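Side-chain contacts in hypothetical protein Atu2299 (Agrobacterium tumefaciens, PDB 2HLY), which is of unknown function but belongs to a family grouped with the papain-like (clan CA) peptidases and probably shares elements of their fold: residues M6-T11 against F44-H49; N21-S26 against A170-K175; S39-F44 against A160-M165; G96-F101 against G138-R143. All coordinates share one frame; numbering follows the deposited sequence. Where two conformers were deposited one is given.

Contact 1 of 4, residues M6-T11 against F44-H49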
loop_
_atom_site.group_PDB
_atom_site.type_symbol
_atom_site.label_atom_id
_atom_site.label_comp_id
_atom_site.label_asym_id
_atom_site.label_seq_id
_atom_site.Cartn_x
_atom_site.Cartn_y
_atom_site.Cartn_z
ATOM N N MET A 6 7.639 9.593 -13.070
ATOM C CA MET A 6 6.933 8.559 -12.323
ATOM C C MET A 6 5.413 8.747 -12.429
ATOM O O MET A 6 4.929 9.829 -12.770
ATOM C CB MET A 6 7.411 8.530 -10.871
ATOM C CG MET A 6 8.934 8.156 -10.722
ATOM S SD MET A 6 9.330 8.015 -8.980
ATOM C CE MET A 6 8.709 9.572 -8.335
ATOM N N LEU A 7 4.659 7.699 -12.131
ATOM C CA LEU A 7 3.205 7.814 -12.193
ATOM C C LEU A 7 2.693 8.849 -11.205
ATOM O O LEU A 7 1.816 9.654 -11.528
ATOM C CB LEU A 7 2.534 6.464 -11.931
ATOM C CG LEU A 7 1.002 6.512 -11.834
ATOM C CD1 LEU A 7 0.356 6.997 -13.135
ATOM C CD2 LEU A 7 0.425 5.173 -11.393
ATOM N N ILE A 8 3.232 8.807 -9.991
ATOM C CA ILE A 8 2.864 9.780 -8.971
ATOM C C ILE A 8 4.098 10.387 -8.339
ATOM O O ILE A 8 5.106 9.693 -8.104
ATOM C CB ILE A 8 1.920 9.196 -7.904
ATOM C CG1 ILE A 8 2.562 8.035 -7.185
ATOM C CG2 ILE A 8 0.620 8.696 -8.547
ATOM C CD1 ILE A 8 1.715 7.547 -5.954
ATOM N N LYS A 9 4.038 11.698 -8.108
ATOM C CA LYS A 9 5.129 12.383 -7.425
ATOM C C LYS A 9 5.343 11.774 -6.033
ATOM O O LYS A 9 4.384 11.351 -5.379
ATOM C CB LYS A 9 4.835 13.879 -7.287
ATOM C CG LYS A 9 4.877 14.648 -8.573
ATOM C CD LYS A 9 4.729 16.116 -8.250
ATOM C CE LYS A 9 4.341 16.931 -9.452
ATOM N NZ LYS A 9 3.878 18.256 -8.949
ATOM N N GLN A 10 6.597 11.763 -5.580
ATOM C CA GLN A 10 6.920 11.218 -4.246
ATOM C C GLN A 10 6.043 11.853 -3.166
ATOM O O GLN A 10 5.486 11.168 -2.297
ATOM C CB GLN A 10 8.413 11.384 -3.925
ATOM C CG GLN A 10 8.751 10.886 -2.534
ATOM C CD GLN A 10 10.228 10.944 -2.210
ATOM O OE1 GLN A 10 11.041 10.274 -2.852
ATOM N NE2 GLN A 10 10.576 11.719 -1.195
ATOM N N THR A 11 5.908 13.174 -3.213
ATOM C CA THR A 11 5.165 13.841 -2.168
ATOM C C THR A 11 3.701 13.394 -2.150
ATOM O O THR A 11 3.100 13.262 -1.080
ATOM C CB THR A 11 5.320 15.380 -2.248
ATOM O OG1 THR A 11 4.919 15.959 -0.998
ATOM C CG2 THR A 11 4.542 15.965 -3.429
ATOM N N PHE A 44 -7.816 2.781 -5.906
ATOM C CA PHE A 44 -9.014 3.606 -6.102
ATOM C C PHE A 44 -8.633 5.071 -6.288
ATOM O O PHE A 44 -9.135 5.759 -7.188
ATOM C CB PHE A 44 -9.962 3.437 -4.921
ATOM C CG PHE A 44 -11.278 4.155 -5.087
ATOM C CD1 PHE A 44 -12.087 3.928 -6.205
ATOM C CD2 PHE A 44 -11.721 5.039 -4.103
ATOM C CE1 PHE A 44 -13.317 4.608 -6.347
ATOM C CE2 PHE A 44 -12.939 5.712 -4.243
ATOM C CZ PHE A 44 -13.727 5.494 -5.355
ATOM N N ILE A 45 -7.729 5.550 -5.441
ATOM C CA ILE A 45 -7.272 6.922 -5.547
ATOM C C ILE A 45 -6.580 7.149 -6.904
ATOM O O ILE A 45 -6.803 8.168 -7.571
ATOM C CB ILE A 45 -6.343 7.278 -4.368
ATOM C CG1 ILE A 45 -7.171 7.339 -3.082
ATOM C CG2 ILE A 45 -5.570 8.580 -4.658
ATOM C CD1 ILE A 45 -6.332 7.407 -1.760
ATOM N N LEU A 46 -5.764 6.190 -7.340
ATOM C CA LEU A 46 -5.124 6.332 -8.644
ATOM C C LEU A 46 -6.138 6.381 -9.786
ATOM O O LEU A 46 -6.004 7.190 -10.703
ATOM C CB LEU A 46 -4.120 5.209 -8.884
ATOM C CG LEU A 46 -2.891 5.245 -7.980
ATOM C CD1 LEU A 46 -2.070 3.985 -8.236
ATOM C CD2 LEU A 46 -2.058 6.506 -8.225
ATOM N N GLN A 47 -7.126 5.493 -9.734
ATOM C CA GLN A 47 -8.192 5.490 -10.734
ATOM C C GLN A 47 -8.906 6.843 -10.773
ATOM O O GLN A 47 -9.116 7.416 -11.847
ATOM C CB GLN A 47 -9.197 4.404 -10.405
ATOM C CG GLN A 47 -8.672 3.019 -10.700
ATOM C CD GLN A 47 -9.500 1.951 -10.020
ATOM O OE1 GLN A 47 -10.637 2.198 -9.587
ATOM N NE2 GLN A 47 -8.940 0.758 -9.912
ATOM N N GLN A 48 -9.260 7.351 -9.597
ATOM C CA GLN A 48 -10.105 8.549 -9.485
ATOM C C GLN A 48 -9.373 9.855 -9.756
ATOM O O GLN A 48 -9.958 10.783 -10.335
ATOM C CB GLN A 48 -10.786 8.598 -8.105
ATOM C CG GLN A 48 -11.846 7.536 -7.898
ATOM C CD GLN A 48 -13.030 7.739 -8.821
ATOM O OE1 GLN A 48 -13.483 8.863 -9.016
ATOM N NE2 GLN A 48 -13.519 6.650 -9.420
ATOM N N HIS A 49 -8.110 9.938 -9.337
ATOM C CA HIS A 49 -7.322 11.177 -9.464
ATOM C C HIS A 49 -6.311 11.228 -10.603
ATOM O O HIS A 49 -5.931 12.330 -11.032
ATOM C CB HIS A 49 -6.593 11.463 -8.157
ATOM C CG HIS A 49 -7.499 11.895 -7.055
ATOM N ND1 HIS A 49 -7.722 13.221 -6.757
ATOM C CD2 HIS A 49 -8.249 11.177 -6.187
ATOM C CE1 HIS A 49 -8.546 13.300 -5.726
ATOM N NE2 HIS A 49 -8.885 12.074 -5.366
#
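Leu46 reaches out from its helix and uses its two methyls on two different residues of the loop ahead of helix 10-24. All of the contact is apolar. On one branch, CD2 of Leu46 meets CG2 of Ile8 at 3.5 Å, tighter than carbons usually pack, and the two side chains cross at about a right angle. On the other branch, CD1 of Leu46 lies 4.2 Å from CD2 of Leu7, an ordinary van der Waals approach. Ile8 has CG1 between its backbone N and carbonyl carbon (chi1 60°), which leaves the short CG2 methyl to press on the leucine while the longer branch goes on toward Phe101. A forked leucine suits a position between two such neighbours, and a beta-branched isoleucine offers a methyl close to its backbone.

Polar bonding runs round the contact rather than across it. The loop is tied down by Ile8 O, which accepts a bond from Gln121 NE2, and Lys9 takes the N-cap position of helix 10-24. On the other segment, His49 N bonds to Ile45 O at 2.8 Å within the helix, while the NE2 of His49 bonds to Ala170 O.

Ile99 of strand 97-100 touches both leucines. This is part of the hydrophobic core of an alpha+beta fold, where the loop ahead of helix 10-24 and helix 31-50 meet beside strand 97-100.

Contact 2 of 4, residues N21-S26 against A170-K175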
loop_
_atom_site.group_PDB
_atom_site.type_symbol
_atom_site.label_atom_id
_atom_site.label_comp_id
_atom_site.label_asym_id
_atom_site.label_seq_id
_atom_site.Cartn_x
_atom_site.Cartn_y
_atom_site.Cartn_z
ATOM N N ASN A 21 -3.411 5.455 5.969
ATOM C CA ASN A 21 -2.962 5.119 7.319
ATOM C C ASN A 21 -3.860 5.754 8.371
ATOM O O ASN A 21 -4.197 5.138 9.388
ATOM C CB ASN A 21 -1.539 5.603 7.537
ATOM C CG ASN A 21 -0.937 5.048 8.797
ATOM O OD1 ASN A 21 -0.947 3.828 9.014
ATOM N ND2 ASN A 21 -0.441 5.935 9.654
ATOM N N SER A 22 -4.252 6.993 8.118
ATOM C CA SER A 22 -5.079 7.741 9.065
ATOM C C SER A 22 -6.456 7.099 9.242
ATOM O O SER A 22 -7.002 7.073 10.353
ATOM C CB SER A 22 -5.226 9.188 8.598
ATOM O OG SER A 22 -3.953 9.817 8.506
ATOM N N LEU A 23 -6.999 6.571 8.151
ATOM C CA LEU A 23 -8.304 5.910 8.175
ATOM C C LEU A 23 -8.244 4.508 8.802
ATOM O O LEU A 23 -9.234 4.028 9.387
ATOM C CB LEU A 23 -8.864 5.830 6.748
ATOM C CG LEU A 23 -9.328 7.167 6.169
ATOM C CD1 LEU A 23 -9.548 7.083 4.667
ATOM C CD2 LEU A 23 -10.620 7.611 6.878
ATOM N N LEU A 24 -7.097 3.869 8.701
ATOM C CA LEU A 24 -6.925 2.507 9.168
ATOM C C LEU A 24 -6.521 2.373 10.592
ATOM O O LEU A 24 -6.678 1.362 11.165
ATOM C CB LEU A 24 -5.819 1.871 8.423
ATOM C CG LEU A 24 -6.236 1.317 7.121
ATOM C CD1 LEU A 24 -7.482 0.490 7.285
ATOM C CD2 LEU A 24 -6.444 2.367 6.173
ATOM N N ILE A 25 -5.854 3.380 11.091
ATOM C CA ILE A 25 -5.105 3.227 12.346
ATOM C C ILE A 25 -5.975 2.708 13.513
ATOM O O ILE A 25 -5.527 1.858 14.293
ATOM C CB ILE A 25 -4.255 4.499 12.695
ATOM C CG1 ILE A 25 -3.257 4.210 13.828
ATOM C CG2 ILE A 25 -5.137 5.683 13.017
ATOM C CD1 ILE A 25 -2.300 3.059 13.539
ATOM N N SER A 26 -7.228 3.165 13.576
ATOM C CA SER A 26 -8.158 2.769 14.643
ATOM C C SER A 26 -8.575 1.294 14.565
ATOM O O SER A 26 -9.082 0.727 15.546
ATOM C CB SER A 26 -9.409 3.648 14.606
ATOM O OG SER A 26 -10.150 3.405 13.417
ATOM N N ALA A 170 -10.659 8.884 -1.148
ATOM C CA ALA A 170 -10.583 9.564 -2.448
ATOM C C ALA A 170 -10.935 11.039 -2.333
ATOM O O ALA A 170 -10.455 11.873 -3.098
ATOM C CB ALA A 170 -11.477 8.880 -3.464
ATOM N N ASN A 171 -11.788 11.363 -1.376
ATOM C CA ASN A 171 -12.211 12.749 -1.214
ATOM C C ASN A 171 -11.283 13.596 -0.339
ATOM O O ASN A 171 -11.251 14.832 -0.477
ATOM C CB ASN A 171 -13.661 12.776 -0.776
ATOM C CG ASN A 171 -14.590 12.555 -1.952
ATOM O OD1 ASN A 171 -14.681 13.397 -2.839
ATOM N ND2 ASN A 171 -15.248 11.414 -1.986
ATOM N N TRP A 172 -10.510 12.935 0.521
ATOM C CA TRP A 172 -9.509 13.584 1.378
ATOM C C TRP A 172 -8.252 13.931 0.562
ATOM O O TRP A 172 -7.710 15.039 0.666
ATOM C CB TRP A 172 -9.105 12.645 2.509
ATOM C CG TRP A 172 -8.590 13.330 3.763
ATOM C CD1 TRP A 172 -8.150 14.629 3.901
ATOM C CD2 TRP A 172 -8.447 12.715 5.040
ATOM N NE1 TRP A 172 -7.777 14.860 5.222
ATOM C CE2 TRP A 172 -7.932 13.696 5.931
ATOM C CE3 TRP A 172 -8.716 11.424 5.529
ATOM C CZ2 TRP A 172 -7.697 13.426 7.285
ATOM C CZ3 TRP A 172 -8.471 11.148 6.870
ATOM C CH2 TRP A 172 -7.955 12.151 7.735
ATOM N N PHE A 173 -7.777 12.964 -0.224
ATOM C CA PHE A 173 -6.575 13.159 -1.030
ATOM C C PHE A 173 -6.722 14.307 -2.025
ATOM O O PHE A 173 -7.730 14.389 -2.714
ATOM C CB PHE A 173 -6.220 11.872 -1.790
ATOM C CG PHE A 173 -5.099 12.064 -2.776
ATOM C CD1 PHE A 173 -3.774 12.137 -2.331
ATOM C CD2 PHE A 173 -5.366 12.248 -4.131
ATOM C CE1 PHE A 173 -2.740 12.336 -3.236
ATOM C CE2 PHE A 173 -4.342 12.464 -5.046
ATOM C CZ PHE A 173 -3.015 12.508 -4.598
ATOM N N ARG A 174 -5.700 15.166 -2.089
ATOM C CA ARG A 174 -5.562 16.209 -3.114
ATOM C C ARG A 174 -4.114 16.175 -3.571
ATOM O O ARG A 174 -3.213 15.942 -2.753
ATOM C CB ARG A 174 -5.869 17.602 -2.549
ATOM C CG ARG A 174 -7.297 17.779 -2.080
ATOM C CD ARG A 174 -7.524 19.091 -1.352
ATOM N NE ARG A 174 -8.859 19.031 -0.764
ATOM C CZ ARG A 174 -9.946 19.600 -1.284
ATOM N NH1 ARG A 174 -11.116 19.459 -0.670
ATOM N NH2 ARG A 174 -9.864 20.334 -2.387
ATOM N N LYS A 175 -3.883 16.421 -4.855
ATOM C CA LYS A 175 -2.495 16.488 -5.332
ATOM C C LYS A 175 -1.813 17.731 -4.766
ATOM O O LYS A 175 -2.433 18.788 -4.616
ATOM C CB LYS A 175 -2.419 16.493 -6.855
ATOM C CG LYS A 175 -2.908 15.214 -7.490
ATOM C CD LYS A 175 -2.871 15.293 -8.997
ATOM C CE LYS A 175 -3.606 14.138 -9.635
ATOM N NZ LYS A 175 -3.528 14.211 -11.107
#
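Trp172 sets the six-membered end of its indole against Ser22 and Leu23 of helix 10-24, and this one side chain makes every contact on its side. The packed part is small and buried. Leu23 lies at the edge of the indole, near its plane, with CG 4.1 Å from Trp172 CZ3 and CD2 equally near the same carbon. The two side chains run antiparallel, each extending past the other. One carbon further round the ring, Trp172 CH2 stands 4.1 Å from Ser22 CB, approached obliquely. With CG swung away from its backbone N (chi1 -154°), Trp172 spans the gap to a helix whose nearest CA, that of Leu23, is 10.3 Å from its own.

The polar atoms of Ser22 and Trp172 are satisfied by other parts of the chain. Ser22 OG bonds to Arg18 O one turn back and to Thr199 N, so the serine turns a slim carbon to the indole while its hydroxyl is engaged. Trp172 NE1 bonds to Ala181 O, which helps fix the rotation of the ring.

Beyond this patch the segments separate. Ile25 and Ser26 on one side, Asn171 and Arg174 on the other, are exposed and take no part in the contact. Phe173 leaves helical geometry just after Trp172 and packs instead on Arg15 and Ile16. Leu198 and Met180, from loops, also touch the indole, completing a buried helix-helix contact in which an aromatic residue at the C-terminal end of helix 160-172 is laid against the last turns of helix 10-24.

Contact 3 of 4, residues S39-F44 against A160-M165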
loop_
_atom_site.group_PDB
_atom_site.type_symbol
_atom_site.label_atom_id
_atom_site.label_comp_id
_atom_site.label_asym_id
_atom_site.label_seq_id
_atom_site.Cartn_x
_atom_site.Cartn_y
_atom_site.Cartn_z
ATOM N N SER A 39 -3.554 -1.325 -0.766
ATOM C CA SER A 39 -3.551 -1.610 -2.203
ATOM C C SER A 39 -4.861 -1.293 -2.898
ATOM O O SER A 39 -4.870 -0.744 -4.007
ATOM C CB SER A 39 -3.146 -3.051 -2.447
ATOM O OG SER A 39 -1.817 -3.227 -2.002
ATOM N N THR A 40 -5.974 -1.635 -2.260
ATOM C CA THR A 40 -7.287 -1.296 -2.860
ATOM C C THR A 40 -7.613 0.197 -2.773
ATOM O O THR A 40 -8.081 0.790 -3.764
ATOM C CB THR A 40 -8.431 -2.126 -2.293
ATOM O OG1 THR A 40 -8.516 -1.916 -0.888
ATOM C CG2 THR A 40 -8.217 -3.620 -2.583
ATOM N N PHE A 41 -7.369 0.820 -1.608
ATOM C CA PHE A 41 -7.620 2.267 -1.497
ATOM C C PHE A 41 -6.649 3.066 -2.385
ATOM O O PHE A 41 -7.039 4.074 -3.008
ATOM C CB PHE A 41 -7.509 2.746 -0.045
ATOM C CG PHE A 41 -8.674 2.353 0.838
ATOM C CD1 PHE A 41 -9.406 1.185 0.621
ATOM C CD2 PHE A 41 -9.026 3.170 1.906
ATOM C CE1 PHE A 41 -10.478 0.840 1.466
ATOM C CE2 PHE A 41 -10.081 2.831 2.739
ATOM C CZ PHE A 41 -10.796 1.651 2.522
ATOM N N GLY A 42 -5.380 2.641 -2.425
ATOM C CA GLY A 42 -4.398 3.268 -3.324
ATOM C C GLY A 42 -4.822 3.182 -4.783
ATOM O O GLY A 42 -4.819 4.183 -5.509
ATOM N N ALA A 43 -5.210 1.984 -5.209
ATOM C CA ALA A 43 -5.700 1.778 -6.569
ATOM C C ALA A 43 -6.905 2.670 -6.869
ATOM O O ALA A 43 -6.987 3.272 -7.942
ATOM C CB ALA A 43 -6.041 0.320 -6.787
ATOM N N PHE A 44 -7.816 2.781 -5.906
ATOM C CA PHE A 44 -9.014 3.606 -6.102
ATOM C C PHE A 44 -8.633 5.071 -6.288
ATOM O O PHE A 44 -9.135 5.759 -7.188
ATOM C CB PHE A 44 -9.962 3.437 -4.921
ATOM C CG PHE A 44 -11.278 4.155 -5.087
ATOM C CD1 PHE A 44 -12.087 3.928 -6.205
ATOM C CD2 PHE A 44 -11.721 5.039 -4.103
ATOM C CE1 PHE A 44 -13.317 4.608 -6.347
ATOM C CE2 PHE A 44 -12.939 5.712 -4.243
ATOM C CZ PHE A 44 -13.727 5.494 -5.355
ATOM N N ALA A 160 -20.224 -2.681 4.065
ATOM C CA ALA A 160 -20.488 -1.334 3.547
ATOM C C ALA A 160 -19.483 -0.293 4.033
ATOM O O ALA A 160 -19.173 0.665 3.304
ATOM C CB ALA A 160 -21.913 -0.903 3.894
ATOM N N MET A 161 -18.979 -0.478 5.253
ATOM C CA MET A 161 -18.016 0.448 5.862
ATOM C C MET A 161 -16.732 0.606 5.033
ATOM O O MET A 161 -16.149 1.687 4.991
ATOM C CB MET A 161 -17.696 0.023 7.304
ATOM C CG MET A 161 -16.373 0.539 7.861
ATOM S SD MET A 161 -15.059 -0.702 7.672
ATOM C CE MET A 161 -13.675 0.269 7.113
ATOM N N ILE A 162 -16.299 -0.474 4.383
ATOM C CA ILE A 162 -15.083 -0.437 3.571
ATOM C C ILE A 162 -15.221 0.529 2.388
ATOM O O ILE A 162 -14.364 1.408 2.186
ATOM C CB ILE A 162 -14.677 -1.848 3.088
ATOM C CG1 ILE A 162 -14.388 -2.734 4.312
ATOM C CG2 ILE A 162 -13.466 -1.759 2.161
ATOM C CD1 ILE A 162 -14.022 -4.181 4.000
ATOM N N GLY A 163 -16.300 0.384 1.626
ATOM C CA GLY A 163 -16.582 1.311 0.519
ATOM C C GLY A 163 -16.740 2.740 1.014
ATOM O O GLY A 163 -16.287 3.691 0.368
ATOM N N ASP A 164 -17.369 2.903 2.181
ATOM C CA ASP A 164 -17.506 4.235 2.773
ATOM C C ASP A 164 -16.135 4.843 3.052
ATOM O O ASP A 164 -15.915 6.020 2.754
ATOM C CB ASP A 164 -18.298 4.179 4.072
ATOM C CG ASP A 164 -19.778 3.930 3.856
ATOM O OD1 ASP A 164 -20.241 3.968 2.689
ATOM O OD2 ASP A 164 -20.472 3.710 4.885
ATOM N N MET A 165 -15.221 4.040 3.608
ATOM C CA MET A 165 -13.880 4.538 3.928
ATOM C C MET A 165 -13.116 4.876 2.646
ATOM O O MET A 165 -12.375 5.853 2.613
ATOM C CB MET A 165 -13.076 3.543 4.779
ATOM C CG MET A 165 -13.501 3.453 6.236
ATOM S SD MET A 165 -12.120 3.113 7.393
ATOM C CE MET A 165 -10.872 2.429 6.318
#
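The ring of Phe41 carries the contact: its outer carbons CE1, CZ and CE2 push against the backbone and side chains of helix 160-172. Ile162 O and Met165 C both come to the ring obliquely, the first 3.6 Å from Phe41 CZ and the second 3.7 Å from Phe41 CE2. The Tyr37 ring meets Phe41 edge-to-face from within helix 31-50.

Two side chains frame the ring. At CE1, Phe41 touches the CG2 methyl of Ile162 at 4.0 Å, their side chains crossing at about a right angle. At CE2, it meets methyl CE of Met165 at 3.7 Å. CB of Met165 is as close to Phe41 CZ, so root and tip both touch the ring. Its chain is bent at chi2 and chi3, the latter nearly eclipsed at -20°, which brings CE back to the ring, perhaps at some strain; unbranched methionine allows this. A flat phenylalanine slips in beside the helix backbone.

The same ring continues onto Ala166 and Ala169, small residues that let it lie close, and reaches Ile20. Helix 31-50 is thereby joined to helix 160-172, with helix 10-24 bearing on both and strand 54-58 packed against Thr40 and Ala43.

Contact 4 of 4, residues G96-F101 against G138-R143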
loop_
_atom_site.group_PDB
_atom_site.type_symbol
_atom_site.label_atom_id
_atom_site.label_comp_id
_atom_site.label_asym_id
_atom_site.label_seq_id
_atom_site.Cartn_x
_atom_site.Cartn_y
_atom_site.Cartn_z
ATOM N N GLY A 96 1.882 0.188 -15.689
ATOM C CA GLY A 96 3.193 -0.460 -15.730
ATOM C C GLY A 96 3.990 -0.362 -14.435
ATOM O O GLY A 96 4.941 -1.132 -14.240
ATOM N N TRP A 97 3.592 0.545 -13.544
ATOM C CA TRP A 97 4.298 0.766 -12.279
ATOM C C TRP A 97 3.862 -0.220 -11.207
ATOM O O TRP A 97 2.671 -0.527 -11.094
ATOM C CB TRP A 97 4.062 2.205 -11.746
ATOM C CG TRP A 97 4.701 3.224 -12.607
ATOM C CD1 TRP A 97 4.158 3.829 -13.715
ATOM C CD2 TRP A 97 6.046 3.698 -12.508
ATOM N NE1 TRP A 97 5.082 4.689 -14.281
ATOM C CE2 TRP A 97 6.251 4.613 -13.568
ATOM C CE3 TRP A 97 7.090 3.457 -11.614
ATOM C CZ2 TRP A 97 7.475 5.277 -13.759
ATOM C CZ3 TRP A 97 8.308 4.117 -11.814
ATOM C CH2 TRP A 97 8.480 5.017 -12.874
ATOM N N ALA A 98 4.834 -0.701 -10.440
ATOM C CA ALA A 98 4.567 -1.414 -9.179
ATOM C C ALA A 98 4.613 -0.365 -8.081
ATOM O O ALA A 98 5.631 0.338 -7.906
ATOM C CB ALA A 98 5.639 -2.461 -8.928
ATOM N N ILE A 99 3.510 -0.249 -7.344
ATOM C CA ILE A 99 3.438 0.688 -6.247
ATOM C C ILE A 99 2.976 -0.051 -4.996
ATOM O O ILE A 99 1.966 -0.759 -5.020
ATOM C CB ILE A 99 2.483 1.862 -6.560
ATOM C CG1 ILE A 99 2.869 2.490 -7.910
ATOM C CG2 ILE A 99 2.594 2.912 -5.458
ATOM C CD1 ILE A 99 1.945 3.562 -8.424
ATOM N N ASP A 100 3.733 0.107 -3.914
ATOM C CA ASP A 100 3.321 -0.490 -2.648
ATOM C C ASP A 100 3.116 0.653 -1.668
ATOM O O ASP A 100 4.074 1.158 -1.072
ATOM C CB ASP A 100 4.365 -1.496 -2.143
ATOM C CG ASP A 100 3.845 -2.343 -1.009
ATOM O OD1 ASP A 100 2.955 -1.859 -0.265
ATOM O OD2 ASP A 100 4.309 -3.504 -0.876
ATOM N N PHE A 101 1.865 1.074 -1.515
ATOM C CA PHE A 101 1.576 2.203 -0.623
ATOM C C PHE A 101 1.799 1.881 0.854
ATOM O O PHE A 101 1.793 2.799 1.669
ATOM C CB PHE A 101 0.143 2.707 -0.824
ATOM C CG PHE A 101 -0.070 3.371 -2.139
ATOM C CD1 PHE A 101 0.422 4.648 -2.356
ATOM C CD2 PHE A 101 -0.797 2.739 -3.149
ATOM C CE1 PHE A 101 0.221 5.280 -3.596
ATOM C CE2 PHE A 101 -1.002 3.375 -4.384
ATOM C CZ PHE A 101 -0.510 4.651 -4.592
ATOM N N GLY A 138 16.187 -1.869 -3.295
ATOM C CA GLY A 138 15.095 -1.526 -4.182
ATOM C C GLY A 138 14.635 -2.680 -5.057
ATOM O O GLY A 138 13.580 -2.593 -5.688
ATOM N N ASP A 139 15.426 -3.753 -5.121
ATOM C CA ASP A 139 14.998 -4.958 -5.849
ATOM C C ASP A 139 13.708 -5.516 -5.260
ATOM O O ASP A 139 13.472 -5.450 -4.053
ATOM C CB ASP A 139 16.057 -6.051 -5.783
ATOM C CG ASP A 139 17.126 -5.917 -6.854
ATOM O OD1 ASP A 139 16.889 -5.239 -7.882
ATOM O OD2 ASP A 139 18.214 -6.507 -6.663
ATOM N N PHE A 140 12.880 -6.095 -6.130
ATOM C CA PHE A 140 11.623 -6.665 -5.679
ATOM C C PHE A 140 11.230 -7.837 -6.535
ATOM O O PHE A 140 11.623 -7.938 -7.703
ATOM C CB PHE A 140 10.491 -5.628 -5.687
ATOM C CG PHE A 140 10.071 -5.168 -7.079
ATOM C CD1 PHE A 140 8.848 -5.561 -7.602
ATOM C CD2 PHE A 140 10.879 -4.325 -7.839
ATOM C CE1 PHE A 140 8.433 -5.130 -8.878
ATOM C CE2 PHE A 140 10.467 -3.888 -9.110
ATOM C CZ PHE A 140 9.265 -4.296 -9.630
ATOM N N PHE A 141 10.472 -8.743 -5.928
ATOM C CA PHE A 141 9.929 -9.866 -6.670
ATOM C C PHE A 141 8.502 -10.104 -6.212
ATOM O O PHE A 141 8.232 -10.162 -5.009
ATOM C CB PHE A 141 10.774 -11.134 -6.488
ATOM C CG PHE A 141 10.158 -12.336 -7.139
ATOM C CD1 PHE A 141 10.207 -12.496 -8.525
ATOM C CD2 PHE A 141 9.489 -13.290 -6.364
ATOM C CE1 PHE A 141 9.591 -13.601 -9.135
ATOM C CE2 PHE A 141 8.885 -14.401 -6.963
ATOM C CZ PHE A 141 8.921 -14.545 -8.340
ATOM N N TYR A 142 7.613 -10.265 -7.185
ATOM C CA TYR A 142 6.200 -10.559 -6.940
ATOM C C TYR A 142 5.767 -11.830 -7.657
ATOM O O TYR A 142 6.134 -12.052 -8.829
ATOM C CB TYR A 142 5.316 -9.461 -7.518
ATOM C CG TYR A 142 5.407 -8.092 -6.914
ATOM C CD1 TYR A 142 5.752 -7.891 -5.573
ATOM C CD2 TYR A 142 5.119 -6.976 -7.701
ATOM C CE1 TYR A 142 5.789 -6.590 -5.021
ATOM C CE2 TYR A 142 5.161 -5.687 -7.168
ATOM C CZ TYR A 142 5.506 -5.504 -5.839
ATOM O OH TYR A 142 5.508 -4.230 -5.317
ATOM N N ARG A 143 4.978 -12.651 -6.965
ATOM C CA ARG A 143 4.212 -13.697 -7.636
ATOM C C ARG A 143 2.755 -13.526 -7.286
ATOM O O ARG A 143 2.339 -13.803 -6.148
ATOM C CB ARG A 143 4.692 -15.101 -7.283
ATOM C CG ARG A 143 3.925 -16.158 -8.062
ATOM C CD ARG A 143 4.413 -17.556 -7.792
ATOM N NE ARG A 143 4.163 -17.965 -6.414
ATOM C CZ ARG A 143 5.125 -18.299 -5.557
ATOM N NH1 ARG A 143 6.397 -18.285 -5.943
ATOM N NH2 ARG A 143 4.819 -18.659 -4.317
#
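Strands 97-100 and 140-143 cross almost perpendicularly, at 94°, with their axes 10.5 Å apart, so side chains rather than backbone bonds must fill the space between them. Ala98 does so with a single methyl aimed at two aromatic residues. Its CB lies at the edge of the Tyr142 ring, near the ring plane and 3.7 Å from CE2. The same methyl is 3.9 Å from Phe140 CE1, an oblique approach. Alanine suits this place because its lone methyl can meet both large rings at van der Waals distance.

The rings also brace each other. Phe140 turns its edge to a face of Tyr142, its CD1 standing 3.7 Å above that plane and offset toward the rim. Phe140 holds CG between its backbone N and carbonyl carbon (chi1 68°), which tucks its ring in beside its neighbour. Trp91 stacks on Tyr142.

Asp100 makes a looser contact, its CB 4.3 Å from Tyr142 OH. That hydroxyl bonds to Tyr63 OH, while Asp100 OD2 bonds to His89 NE2 and OD1 to Met102 N. Such a His-Asp pair on adjacent antiparallel strands recalls the His-Asn/Asp pair of papain-like peptidases, although no such role is established here.

Strand 97-100 lies between strands 89-94 and 120-123 of one sheet; strand 140-144 edges another beside strand 60-65, and helix 10-24 packs against Ile99 and Phe101.

From the N terminus, contact 1 closes the first loop, a mostly helical one, by bringing 44-49 back to the loop at 6-11. Before it closes, two longer loops have opened at 21-26 and 39-44, so contact 1 crosses both contact 2 and contact 3, sharing Phe44 with the latter. Contact 4 opens and closes later, joining two sheets, and lies within the loop of contact 3, which in turn lies within that of contact 2. Contacts 2 and 3 bind helix 160-172 to the two N-terminal helices, their centres about 10 Å apart. Contact 1 meets contact 4 where Leu7 touches Trp97, and contact 3 meets it where Gly42 packs on Phe101, joining helices to sheet.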